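Local coordinates for pfam DUF1093 family protein (Bacillus subtilis, PDB 3NPP), which is of unknown function, a DUF1093 family protein probably made with a signal sequence, here represented by the beta-rich part that follows it, at residues E71-F75 with E76-D80. Numbering follows the deposited sequence.
Sequences EEVKF and EDMPD
Phe75 and the selenomethionine Met78 meet across a short 3-10 turn that leads from edge strand 66-73 toward the C-terminal helix 80-86. Two successive i to i+3 backbone hydrogen bonds define the turn, Asp77 N to Lys74 O and Met78 N to Phe75 O, both 3.1 Å; each N-H reaches its carbonyl oxygen from above the carbonyl plane and not along a lone pair.

The apolar contacts centre on Met78, the buried residue of the group. The Met78 chain is extended about chi2 and bends at its last torsion (chi3 -49°), which brings the terminal CE to 3.5 Å from CD1 of the Phe75 ring, approaching it obliquely, with the two side chains crossing at about a right angle. Further back, Met78 CG rests 3.8 Å from Val73 CG2, so one buried side chain touches both Val73 and the turn; Tyr13 and Tyr57 of the sheet and Leu86 of the helix also pack on it. Phe75 itself meets the Tyr57 ring and touches Gln83. Exchanging Phe75 for an alanine would probably open a gap beside the Met78 methyl and leave that end of the chain freer to turn.

On the polar side, the side chains of Glu76 and Asp77 each lie alongside that of Lys74, pointing the same way. Lys74 NZ stays 6.0 Å from Glu76 OE2, too far for a salt bridge. With CG between its backbone N and carbonyl carbon (chi1 67°) and a bend at chi2, Glu76 turns its carboxylate back alongside Lys74 CB, OE2 stopping 3.5 Å from that carbon while hydrogen-bonding a glycerol.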
loop_
_atom_site.group_PDB
_atom_site.type_symbol
_atom_site.label_atom_id
_atom_site.label_comp_id
_atom_site.label_asym_id
_atom_site.label_seq_id
_atom_site.Cartn_x
_atom_site.Cartn_y
_atom_site.Cartn_z
ATOM N N GLU A 71 -15.099 -1.358 7.415
ATOM C CA GLU A 71 -16.493 -1.360 7.006
ATOM C C GLU A 71 -17.221 -2.369 7.868
ATOM O O GLU A 71 -16.772 -3.491 7.988
ATOM C CB GLU A 71 -16.626 -1.747 5.530
ATOM C CG GLU A 71 -18.067 -1.878 5.041
ATOM C CD GLU A 71 -18.195 -2.108 3.563
ATOM O OE1 GLU A 71 -17.281 -2.696 2.968
ATOM O OE2 GLU A 71 -19.229 -1.696 2.990
ATOM N N GLU A 72 -18.355 -1.985 8.450
ATOM C CA GLU A 72 -19.144 -2.965 9.210
ATOM C C GLU A 72 -19.821 -3.907 8.210
ATOM O O GLU A 72 -20.352 -3.445 7.191
ATOM C CB GLU A 72 -20.195 -2.319 10.112
ATOM C CG GLU A 72 -20.997 -3.397 11.000
ATOM C CD GLU A 72 -22.073 -2.821 11.868
ATOM O OE1 GLU A 72 -22.410 -1.641 11.716
ATOM O OE2 GLU A 72 -22.593 -3.573 12.721
ATOM N N VAL A 73 -19.808 -5.208 8.528
ATOM C CA VAL A 73 -20.558 -6.256 7.785
ATOM C C VAL A 73 -21.402 -7.090 8.757
ATOM O O VAL A 73 -21.242 -6.979 9.974
ATOM C CB VAL A 73 -19.600 -7.178 6.977
ATOM C CG1 VAL A 73 -18.805 -6.362 5.924
ATOM C CG2 VAL A 73 -18.635 -7.935 7.913
ATOM N N LYS A 74 -22.351 -7.872 8.229
ATOM C CA LYS A 74 -23.125 -8.810 9.052
ATOM C C LYS A 74 -22.519 -10.183 8.948
ATOM O O LYS A 74 -21.956 -10.518 7.930
ATOM C CB LYS A 74 -24.593 -8.874 8.624
ATOM C CG LYS A 74 -25.331 -7.541 8.509
ATOM C CD LYS A 74 -25.399 -6.745 9.783
ATOM C CE LYS A 74 -26.533 -7.165 10.643
ATOM N NZ LYS A 74 -26.463 -6.342 11.928
ATOM N N PHE A 75 -22.687 -10.993 10.005
ATOM C CA PHE A 75 -22.075 -12.312 10.113
ATOM C C PHE A 75 -22.405 -13.172 8.900
ATOM O O PHE A 75 -21.525 -13.777 8.295
ATOM C CB PHE A 75 -22.558 -12.991 11.399
ATOM C CG PHE A 75 -22.030 -14.378 11.600
ATOM C CD1 PHE A 75 -20.818 -14.587 12.249
ATOM C CD2 PHE A 75 -22.746 -15.462 11.183
ATOM C CE1 PHE A 75 -20.308 -15.866 12.437
ATOM C CE2 PHE A 75 -22.253 -16.779 11.385
ATOM C CZ PHE A 75 -21.042 -16.971 12.015
ATOM N N GLU A 76 -23.677 -13.184 8.527
ATOM C CA GLU A 76 -24.173 -14.056 7.458
ATOM C C GLU A 76 -23.641 -13.757 6.048
ATOM O O GLU A 76 -23.774 -14.606 5.174
ATOM C CB GLU A 76 -25.712 -14.100 7.449
ATOM C CG GLU A 76 -26.460 -12.794 7.071
ATOM C CD GLU A 76 -26.669 -11.831 8.234
ATOM O OE1 GLU A 76 -26.107 -12.068 9.356
ATOM O OE2 GLU A 76 -27.373 -10.831 8.013
ATOM N N ASP A 77 -23.014 -12.586 5.844
ATOM C CA ASP A 77 -22.444 -12.214 4.569
ATOM C C ASP A 77 -20.933 -12.337 4.513
ATOM O O ASP A 77 -20.369 -12.074 3.481
ATOM C CB ASP A 77 -22.814 -10.767 4.220
ATOM C CG ASP A 77 -24.281 -10.515 4.344
ATOM O OD1 ASP A 77 -25.070 -11.357 3.832
ATOM O OD2 ASP A 77 -24.650 -9.516 5.004
HETATM N N MSE A 78 -20.284 -12.754 5.604
HETATM C CA MSE A 78 -18.849 -12.964 5.599
HETATM C C MSE A 78 -18.557 -14.263 4.854
HETATM O O MSE A 78 -19.459 -15.155 4.754
HETATM C CB MSE A 78 -18.318 -13.049 7.022
HETATM C CG MSE A 78 -18.549 -11.774 7.824
HETATM SE SE MSE A 78 -17.675 -11.750 9.526
HETATM C CE MSE A 78 -18.196 -13.491 10.270
ATOM N N PRO A 79 -17.304 -14.450 4.413
ATOM C CA PRO A 79 -16.936 -15.751 3.825
ATOM C C PRO A 79 -17.269 -16.969 4.726
ATOM O O PRO A 79 -17.166 -16.871 5.958
ATOM C CB PRO A 79 -15.440 -15.635 3.664
ATOM C CG PRO A 79 -15.211 -14.177 3.440
ATOM C CD PRO A 79 -16.193 -13.480 4.317
ATOM N N ASP A 80 -17.647 -18.084 4.108
ATOM C CA ASP A 80 -18.144 -19.260 4.855
ATOM C C ASP A 80 -17.158 -19.770 5.884
ATOM O O ASP A 80 -17.541 -19.990 7.041
ATOM C CB ASP A 80 -18.516 -20.432 3.905
ATOM C CG ASP A 80 -19.944 -20.337 3.351
ATOM O OD1 ASP A 80 -20.550 -19.233 3.392
ATOM O OD2 ASP A 80 -20.466 -21.403 2.864
#